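Local coordinates for StAR-related lipid transfer protein 5 (Homo sapiens, PDB 2R55) that probably binds cholesterol or other sterols and may take part in the transport of these and other lipids within the cell, at residues A43-C48 against S55-P60; N67-E72 against F210-M215. All blocks are in the same frame, centred on the assembly; numbering follows the deposited sequence.

Contact 1 (A43-C48 against S55-P60); sequences AGWKIC and SVSWRP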
ATOM      1  N   ALA A  43      17.717   3.986   8.761  1.00 64.87           N
ATOM      2  CA  ALA A  43      17.794   5.282   9.427  1.00 65.42           C
ATOM      3  C   ALA A  43      16.476   6.030   9.362  1.00 65.71           C
ATOM      4  O   ALA A  43      15.591   5.705   8.552  1.00 65.45           O
ATOM      5  CB  ALA A  43      18.908   6.125   8.828  1.00 65.35           C
ATOM      6  N   GLY A  44      16.356   7.040  10.221  1.00 66.21           N
ATOM      7  CA  GLY A  44      15.147   7.837  10.301  1.00 66.94           C
ATOM      8  C   GLY A  44      14.057   7.111  11.062  1.00 67.65           C
ATOM      9  O   GLY A  44      13.427   7.709  11.915  1.00 68.19           O
ATOM     10  N   TRP A  45      13.859   5.823  10.772  1.00 68.04           N
ATOM     11  CA  TRP A  45      12.757   5.022  11.325  1.00 68.85           C
ATOM     12  C   TRP A  45      12.581   5.071  12.853  1.00 69.65           C
ATOM     13  O   TRP A  45      13.417   4.527  13.586  1.00 69.55           O
ATOM     14  CB  TRP A  45      12.889   3.548  10.904  1.00 68.44           C
ATOM     15  CG  TRP A  45      12.888   3.307   9.434  1.00 67.78           C
ATOM     16  CD1 TRP A  45      13.883   2.739   8.710  1.00 68.28           C
ATOM     17  CD2 TRP A  45      11.839   3.615   8.503  1.00 67.65           C
ATOM     18  NE1 TRP A  45      13.529   2.667   7.382  1.00 69.24           N
ATOM     19  CE2 TRP A  45      12.280   3.205   7.228  1.00 66.97           C
ATOM     20  CE3 TRP A  45      10.562   4.188   8.626  1.00 67.15           C
ATOM     21  CZ2 TRP A  45      11.501   3.348   6.088  1.00 67.86           C
ATOM     22  CZ3 TRP A  45       9.792   4.341   7.487  1.00 67.62           C
ATOM     23  CH2 TRP A  45      10.258   3.920   6.235  1.00 68.57           C
ATOM     24  N   LYS A  46      11.484   5.689  13.318  1.00 70.27           N
ATOM     25  CA  LYS A  46      11.153   5.730  14.753  1.00 71.09           C
ATOM     26  C   LYS A  46       9.935   4.860  15.006  1.00 71.61           C
ATOM     27  O   LYS A  46       8.905   5.032  14.358  1.00 72.13           O
ATOM     28  CB  LYS A  46      10.872   7.158  15.252  1.00 71.03           C
ATOM     29  CG  LYS A  46      11.739   8.285  14.651  1.00 71.91           C
ATOM     30  CD  LYS A  46      12.905   8.658  15.554  1.00 73.35           C
ATOM     31  CE  LYS A  46      14.215   7.970  15.131  1.00 74.65           C
ATOM     32  NZ  LYS A  46      15.027   8.804  14.183  1.00 75.32           N
ATOM     33  N   ILE A  47      10.047   3.936  15.955  1.00 72.11           N
ATOM     34  CA  ILE A  47       9.002   2.939  16.211  1.00 72.65           C
ATOM     35  C   ILE A  47       7.690   3.530  16.774  1.00 73.20           C
ATOM     36  O   ILE A  47       7.720   4.397  17.657  1.00 73.25           O
ATOM     37  CB  ILE A  47       9.547   1.810  17.141  1.00 72.51           C
ATOM     38  CG1 ILE A  47       8.763   0.507  16.955  1.00 72.38           C
ATOM     39  CG2 ILE A  47       9.584   2.250  18.604  1.00 72.61           C
ATOM     40  CD1 ILE A  47       9.370  -0.426  15.906  1.00 71.40           C
ATOM     41  N   CYS A  48       6.548   3.072  16.255  1.00 73.80           N
ATOM     42  CA  CYS A  48       5.241   3.457  16.804  1.00 74.41           C
ATOM     43  C   CYS A  48       4.842   2.448  17.869  1.00 74.77           C
ATOM     44  O   CYS A  48       4.755   2.755  19.059  1.00 74.79           O
ATOM     45  CB  CYS A  48       4.128   3.436  15.748  1.00 74.39           C
ATOM     46  SG  CYS A  48       4.352   4.336  14.223  1.00 75.40           S
ATOM     47  N   SER A  55       4.917  -5.031  13.381  1.00 68.99           N
ATOM     48  CA  SER A  55       5.759  -3.963  13.898  1.00 68.02           C
ATOM     49  C   SER A  55       5.648  -2.778  12.945  1.00 67.34           C
ATOM     50  O   SER A  55       5.876  -2.904  11.730  1.00 66.88           O
ATOM     51  CB  SER A  55       7.203  -4.415  13.941  1.00 68.02           C
ATOM     52  OG  SER A  55       7.630  -4.713  12.629  1.00 68.24           O
ATOM     53  N   VAL A  56       5.277  -1.627  13.477  1.00 66.44           N
ATOM     54  CA  VAL A  56       5.165  -0.475  12.620  1.00 65.87           C
ATOM     55  C   VAL A  56       6.036   0.660  13.136  1.00 65.68           C
ATOM     56  O   VAL A  56       6.160   0.873  14.343  1.00 65.34           O
ATOM     57  CB  VAL A  56       3.673  -0.055  12.350  1.00 66.01           C
ATOM     58  CG1 VAL A  56       2.763  -1.287  12.239  1.00 65.09           C
ATOM     59  CG2 VAL A  56       3.160   0.868  13.412  1.00 65.79           C
ATOM     60  N   SER A  57       6.671   1.353  12.200  1.00 65.64           N
ATOM     61  CA  SER A  57       7.457   2.529  12.512  1.00 65.96           C
ATOM     62  C   SER A  57       7.194   3.560  11.435  1.00 66.08           C
ATOM     63  O   SER A  57       6.538   3.253  10.436  1.00 66.72           O
ATOM     64  CB  SER A  57       8.943   2.175  12.572  1.00 66.35           C
ATOM     65  OG  SER A  57       9.309   1.333  11.496  1.00 67.10           O
ATOM     66  N   TRP A  58       7.689   4.777  11.633  1.00 65.61           N
ATOM     67  CA  TRP A  58       7.410   5.860  10.720  1.00 65.82           C
ATOM     68  C   TRP A  58       8.671   6.685  10.533  1.00 66.36           C
ATOM     69  O   TRP A  58       9.680   6.463  11.229  1.00 66.95           O
ATOM     70  CB  TRP A  58       6.249   6.735  11.244  1.00 65.86           C
ATOM     71  CG  TRP A  58       6.621   7.470  12.490  1.00 66.11           C
ATOM     72  CD1 TRP A  58       6.597   6.983  13.766  1.00 66.49           C
ATOM     73  CD2 TRP A  58       7.130   8.806  12.578  1.00 66.31           C
ATOM     74  NE1 TRP A  58       7.057   7.932  14.646  1.00 66.79           N
ATOM     75  CE2 TRP A  58       7.391   9.063  13.945  1.00 66.67           C
ATOM     76  CE3 TRP A  58       7.385   9.815  11.638  1.00 66.28           C
ATOM     77  CZ2 TRP A  58       7.896  10.298  14.398  1.00 66.09           C
ATOM     78  CZ3 TRP A  58       7.895  11.047  12.092  1.00 66.50           C
ATOM     79  CH2 TRP A  58       8.139  11.270  13.460  1.00 65.85           C
ATOM     80  N   ARG A  59       8.621   7.613   9.572  1.00 66.19           N
ATOM     81  CA  ARG A  59       9.592   8.693   9.464  1.00 66.25           C
ATOM     82  C   ARG A  59       9.036   9.810   8.585  1.00 65.99           C
ATOM     83  O   ARG A  59       8.131   9.566   7.796  1.00 66.03           O
ATOM     84  CB  ARG A  59      10.942   8.190   8.938  1.00 66.34           C
ATOM     85  CG  ARG A  59      11.038   8.093   7.440  1.00 66.46           C
ATOM     86  CD  ARG A  59      12.251   7.306   7.055  1.00 66.03           C
ATOM     87  NE  ARG A  59      12.459   7.344   5.616  1.00 66.21           N
ATOM     88  CZ  ARG A  59      13.506   6.794   5.011  1.00 65.28           C
ATOM     89  NH1 ARG A  59      14.429   6.171   5.734  1.00 63.11           N
ATOM     90  NH2 ARG A  59      13.618   6.858   3.691  1.00 64.38           N
ATOM     91  N   PRO A  60       9.595  11.031   8.700  1.00 66.02           N
ATOM     92  CA  PRO A  60       9.122  12.098   7.812  1.00 65.90           C
ATOM     93  C   PRO A  60       9.317  11.705   6.345  1.00 65.56           C
ATOM     94  O   PRO A  60      10.382  11.233   5.971  1.00 65.59           O
ATOM     95  CB  PRO A  60      10.037  13.288   8.155  1.00 65.42           C
ATOM     96  CG  PRO A  60      10.608  12.976   9.481  1.00 65.41           C
ATOM     97  CD  PRO A  60      10.680  11.489   9.590  1.00 65.72           C
TER

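Contact 2 (N67-E72 against F210-M215); sequences NLYRGE and FFPRSM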
ATOM      1  N   ASN A  67       4.084  11.853   6.755  1.00 66.26           N
ATOM      2  CA  ASN A  67       5.000  10.774   7.096  1.00 65.95           C
ATOM      3  C   ASN A  67       4.951   9.577   6.150  1.00 66.04           C
ATOM      4  O   ASN A  67       4.009   9.423   5.372  1.00 66.31           O
ATOM      5  CB  ASN A  67       4.734  10.299   8.524  1.00 65.87           C
ATOM      6  CG  ASN A  67       4.850  11.421   9.561  1.00 66.44           C
ATOM      7  OD1 ASN A  67       5.794  12.217   9.561  1.00 65.86           O
ATOM      8  ND2 ASN A  67       3.895  11.462  10.469  1.00 66.67           N
ATOM      9  N   LEU A  68       5.970   8.725   6.238  1.00 65.54           N
ATOM     10  CA  LEU A  68       5.977   7.431   5.575  1.00 64.93           C
ATOM     11  C   LEU A  68       5.951   6.371   6.653  1.00 65.64           C
ATOM     12  O   LEU A  68       6.695   6.471   7.630  1.00 65.43           O
ATOM     13  CB  LEU A  68       7.237   7.297   4.708  1.00 64.43           C
ATOM     14  CG  LEU A  68       7.764   5.965   4.167  1.00 64.01           C
ATOM     15  CD1 LEU A  68       6.808   5.320   3.168  1.00 61.36           C
ATOM     16  CD2 LEU A  68       9.173   6.141   3.537  1.00 64.70           C
ATOM     17  N   TYR A  69       5.115   5.352   6.460  1.00 66.47           N
ATOM     18  CA  TYR A  69       4.893   4.287   7.443  1.00 67.33           C
ATOM     19  C   TYR A  69       5.392   2.941   6.923  1.00 67.99           C
ATOM     20  O   TYR A  69       5.203   2.616   5.741  1.00 69.18           O
ATOM     21  CB  TYR A  69       3.398   4.194   7.822  1.00 67.33           C
ATOM     22  CG  TYR A  69       2.941   5.357   8.666  1.00 67.14           C
ATOM     23  CD1 TYR A  69       2.414   6.511   8.079  1.00 67.74           C
ATOM     24  CD2 TYR A  69       3.064   5.321  10.053  1.00 67.19           C
ATOM     25  CE1 TYR A  69       2.017   7.608   8.863  1.00 67.33           C
ATOM     26  CE2 TYR A  69       2.666   6.406  10.848  1.00 67.73           C
ATOM     27  CZ  TYR A  69       2.147   7.541  10.244  1.00 67.30           C
ATOM     28  OH  TYR A  69       1.775   8.601  11.026  1.00 67.90           O
ATOM     29  N   ARG A  70       6.010   2.164   7.811  1.00 67.32           N
ATOM     30  CA  ARG A  70       6.641   0.917   7.457  1.00 66.44           C
ATOM     31  C   ARG A  70       6.110  -0.201   8.349  1.00 65.99           C
ATOM     32  O   ARG A  70       6.237  -0.150   9.581  1.00 65.38           O
ATOM     33  CB  ARG A  70       8.150   1.060   7.634  1.00 67.10           C
ATOM     34  CG  ARG A  70       8.986  -0.223   7.420  1.00 67.83           C
ATOM     35  CD  ARG A  70      10.257  -0.146   8.230  1.00 69.03           C
ATOM     36  NE  ARG A  70      11.325  -0.971   7.685  1.00 70.80           N
ATOM     37  CZ  ARG A  70      11.449  -2.280   7.893  1.00 73.08           C
ATOM     38  NH1 ARG A  70      10.550  -2.944   8.626  1.00 74.20           N
ATOM     39  NH2 ARG A  70      12.467  -2.935   7.346  1.00 73.06           N
ATOM     40  N   GLY A  71       5.505  -1.194   7.711  1.00 65.17           N
ATOM     41  CA  GLY A  71       5.015  -2.381   8.392  1.00 65.04           C
ATOM     42  C   GLY A  71       5.909  -3.568   8.081  1.00 64.83           C
ATOM     43  O   GLY A  71       6.306  -3.775   6.932  1.00 64.52           O
ATOM     44  N   GLU A  72       6.237  -4.338   9.107  1.00 64.53           N
ATOM     45  CA  GLU A  72       6.977  -5.574   8.912  1.00 65.46           C
ATOM     46  C   GLU A  72       6.350  -6.707   9.728  1.00 65.60           C
ATOM     47  O   GLU A  72       5.939  -6.519  10.888  1.00 65.44           O
ATOM     48  CB  GLU A  72       8.466  -5.383   9.234  1.00 65.58           C
ATOM     49  CG  GLU A  72       9.290  -6.675   9.318  1.00 67.52           C
ATOM     50  CD  GLU A  72      10.752  -6.504   8.885  1.00 69.70           C
ATOM     51  OE1 GLU A  72      11.353  -5.419   9.124  1.00 69.81           O
ATOM     52  OE2 GLU A  72      11.294  -7.469   8.294  1.00 69.40           O
ATOM     53  N   PHE A 210      -4.419   7.550  13.124  1.00 67.70           N
ATOM     54  CA  PHE A 210      -5.030   6.623  12.195  1.00 67.53           C
ATOM     55  C   PHE A 210      -4.025   5.640  11.596  1.00 67.85           C
ATOM     56  O   PHE A 210      -4.173   4.447  11.741  1.00 68.12           O
ATOM     57  CB  PHE A 210      -5.783   7.403  11.101  1.00 67.04           C
ATOM     58  CG  PHE A 210      -6.271   6.551   9.966  1.00 65.53           C
ATOM     59  CD1 PHE A 210      -7.406   5.759  10.108  1.00 63.96           C
ATOM     60  CD2 PHE A 210      -5.584   6.534   8.749  1.00 65.13           C
ATOM     61  CE1 PHE A 210      -7.850   4.958   9.050  1.00 64.27           C
ATOM     62  CE2 PHE A 210      -6.016   5.734   7.684  1.00 64.14           C
ATOM     63  CZ  PHE A 210      -7.146   4.952   7.833  1.00 64.31           C
ATOM     64  N   PHE A 211      -3.003   6.156  10.933  1.00 68.53           N
ATOM     65  CA  PHE A 211      -2.063   5.321  10.181  1.00 68.81           C
ATOM     66  C   PHE A 211      -1.378   4.154  10.901  1.00 69.28           C
ATOM     67  O   PHE A 211      -1.468   3.034  10.408  1.00 69.95           O
ATOM     68  CB  PHE A 211      -1.062   6.181   9.426  1.00 68.03           C
ATOM     69  CG  PHE A 211      -1.652   6.836   8.244  1.00 66.90           C
ATOM     70  CD1 PHE A 211      -2.174   6.058   7.208  1.00 65.40           C
ATOM     71  CD2 PHE A 211      -1.732   8.221   8.167  1.00 65.50           C
ATOM     72  CE1 PHE A 211      -2.750   6.645   6.108  1.00 65.82           C
ATOM     73  CE2 PHE A 211      -2.300   8.821   7.066  1.00 66.63           C
ATOM     74  CZ  PHE A 211      -2.820   8.030   6.029  1.00 66.32           C
ATOM     75  N   PRO A 212      -0.707   4.401  12.051  1.00 69.41           N
ATOM     76  CA  PRO A 212      -0.186   3.279  12.838  1.00 69.85           C
ATOM     77  C   PRO A 212      -1.209   2.151  12.957  1.00 70.42           C
ATOM     78  O   PRO A 212      -0.941   1.010  12.548  1.00 70.60           O
ATOM     79  CB  PRO A 212       0.048   3.892  14.216  1.00 69.69           C
ATOM     80  CG  PRO A 212       0.198   5.336  13.986  1.00 69.55           C
ATOM     81  CD  PRO A 212      -0.393   5.698  12.669  1.00 69.14           C
ATOM     82  N   ARG A 213      -2.381   2.501  13.482  1.00 70.93           N
ATOM     83  CA  ARG A 213      -3.478   1.576  13.718  1.00 71.82           C
ATOM     84  C   ARG A 213      -3.968   0.950  12.430  1.00 72.22           C
ATOM     85  O   ARG A 213      -4.386  -0.206  12.411  1.00 72.72           O
ATOM     86  CB  ARG A 213      -4.642   2.305  14.385  1.00 71.90           C
ATOM     87  CG  ARG A 213      -4.357   2.806  15.795  1.00 72.95           C
ATOM     88  CD  ARG A 213      -5.571   2.566  16.744  1.00 73.53           C
ATOM     89  NE  ARG A 213      -6.746   3.357  16.372  1.00 73.59           N
ATOM     90  CZ  ARG A 213      -7.969   3.198  16.888  1.00 74.83           C
ATOM     91  NH1 ARG A 213      -8.215   2.268  17.818  1.00 73.32           N
ATOM     92  NH2 ARG A 213      -8.962   3.977  16.468  1.00 74.45           N
ATOM     93  N   SER A 214      -3.903   1.722  11.353  1.00 72.64           N
ATOM     94  CA  SER A 214      -4.346   1.270  10.045  1.00 73.09           C
ATOM     95  C   SER A 214      -3.449   0.125   9.573  1.00 72.91           C
ATOM     96  O   SER A 214      -3.936  -0.867   9.034  1.00 72.96           O
ATOM     97  CB  SER A 214      -4.323   2.443   9.052  1.00 73.48           C
ATOM     98  OG  SER A 214      -5.029   2.148   7.857  1.00 74.36           O
ATOM     99  N   MET A 215      -2.143   0.258   9.820  1.00 72.57           N
ATOM    100  CA  MET A 215      -1.159  -0.777   9.456  1.00 71.99           C
ATOM    101  C   MET A 215      -1.286  -2.089  10.252  1.00 71.22           C
ATOM    102  O   MET A 215      -1.225  -3.166   9.673  1.00 70.91           O
ATOM    103  CB  MET A 215       0.259  -0.216   9.570  1.00 72.38           C
ATOM    104  CG  MET A 215       1.365  -1.135   9.049  1.00 72.54           C
ATOM    105  SD  MET A 215       1.611  -1.042   7.266  1.00 74.01           S
ATOM    106  CE  MET A 215       2.433   0.528   7.097  1.00 71.76           C
TER

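Contact 1 (A43-C48 against S55-P60)
K46 and W58 clasp each other through two backbone hydrogen bonds, K46 N to W58 O (2.9 Å) and W58 N to K46 O (3.0 Å), both close to straight. This reciprocal pair defines an antiparallel hydrogen-bonded site; C48 N to V56 O adds a third bond, and between them I47 faces S57 as a non-hydrogen-bonded pair. At the open end, R59 NH1 reaches A43 O at 3.1 Å, with the acceptor lying in the guanidinium plane. The same guanidinium lies flat on W45, planes 15° apart, in an off-centre cation-pi contact. R59 is extended from CG to NE, which draws it along one face of the indole, and CD sits 3.8 Å from the centroid of the W45 six-membered ring, almost on its normal, as a CH-pi contact. W45 is further fixed by its NE1, which bonds D41 O. On the other face of the hairpin, K46 CB lies over one face of the W58 indole, toward its rim, while C48 SG approaches the ring's edge, 3.5 Å from W58 CD1. The C48 thiol is set beside its own backbone N (chi1 -53°), and C48 CB also packs on V56 CG2 at 3.6 Å. These features identify a beta hairpin of strands 46-49 and 54-60, at one end of the START-domain sheet. Strand 67-75 pairs with the far edge of strand 54-60 and lends L68 and R70 to W45; V56 rests on M215 and T216 of helix 204-227.

Contact 2 (N67-E72 against F210-M215)
The ring of Y69 is the main bump on the strand side, and F211 and P212 form the seat that receives it. F211 CB stands over one face of the phenol, 3.6 Å from the ring centroid and close to its normal, a CH-pi contact; the closest pair is F211 CB to Y69 CE1, 3.4 Å. The two aromatic rings themselves meet obliquely, with planes at 31° and centroids 5.4 Å apart, and it is the F211 methylene that lies over the tyrosine face. Beside this, P212 CD touches Y69 CE2 at 3.6 Å. The phenol comes to the helix because CG lies beside the backbone N (chi1 -71°) on a CA-CB bond directed at the helix. With an alanine here in place of Y69, F211 CB and P212 CD would probably lose the ring they pack against, opening a gap between strand and helix. One turn on, the bump comes from the helix: M215 bends at chi2 and chi3, laying its sulfur and methyl against G71. M215 CE is 3.6 Å from G71 N and 3.9 Å from Y69 CB, while SD is 3.8 Å from G71 CA. The absence of a side chain at G71 makes the hollow, since a CB built there would clash with the sulfur. No hydrogen bond crosses the contact, and its fit rests on apolar shape. The segment axes run 23° from parallel, 9.2 Å apart at closest approach. Here the C-terminal helix 204-227, which covers the START-domain sheet, packs on strand 67-75; that strand is flanked by strand 54-60, which brings W58 to Y69, and by strand 188-197, whose T196 and T192 touch F211 and M215.

Contact 1 closes before contact 2 opens, so along the chain the two come in series, with their centres about 9 Å apart. Strands 54-60 and 67-75 follow each other in sequence and are neighbours in one sheet; R59 O to L68 N (2.8 Å) and S57 O to R70 N (2.9 Å) are probable hydrogen bonds joining them. V56 CG1 of contact 1 also packs 3.5 Å from M215 CG of contact 2, so M215 of helix 204-227 touches both strands. The local hairpin is thus tied to a helix from the C-terminal end of the sequence, in a START domain, whose curved sheet and C-terminal helix typically enclose the lipid-binding cavity.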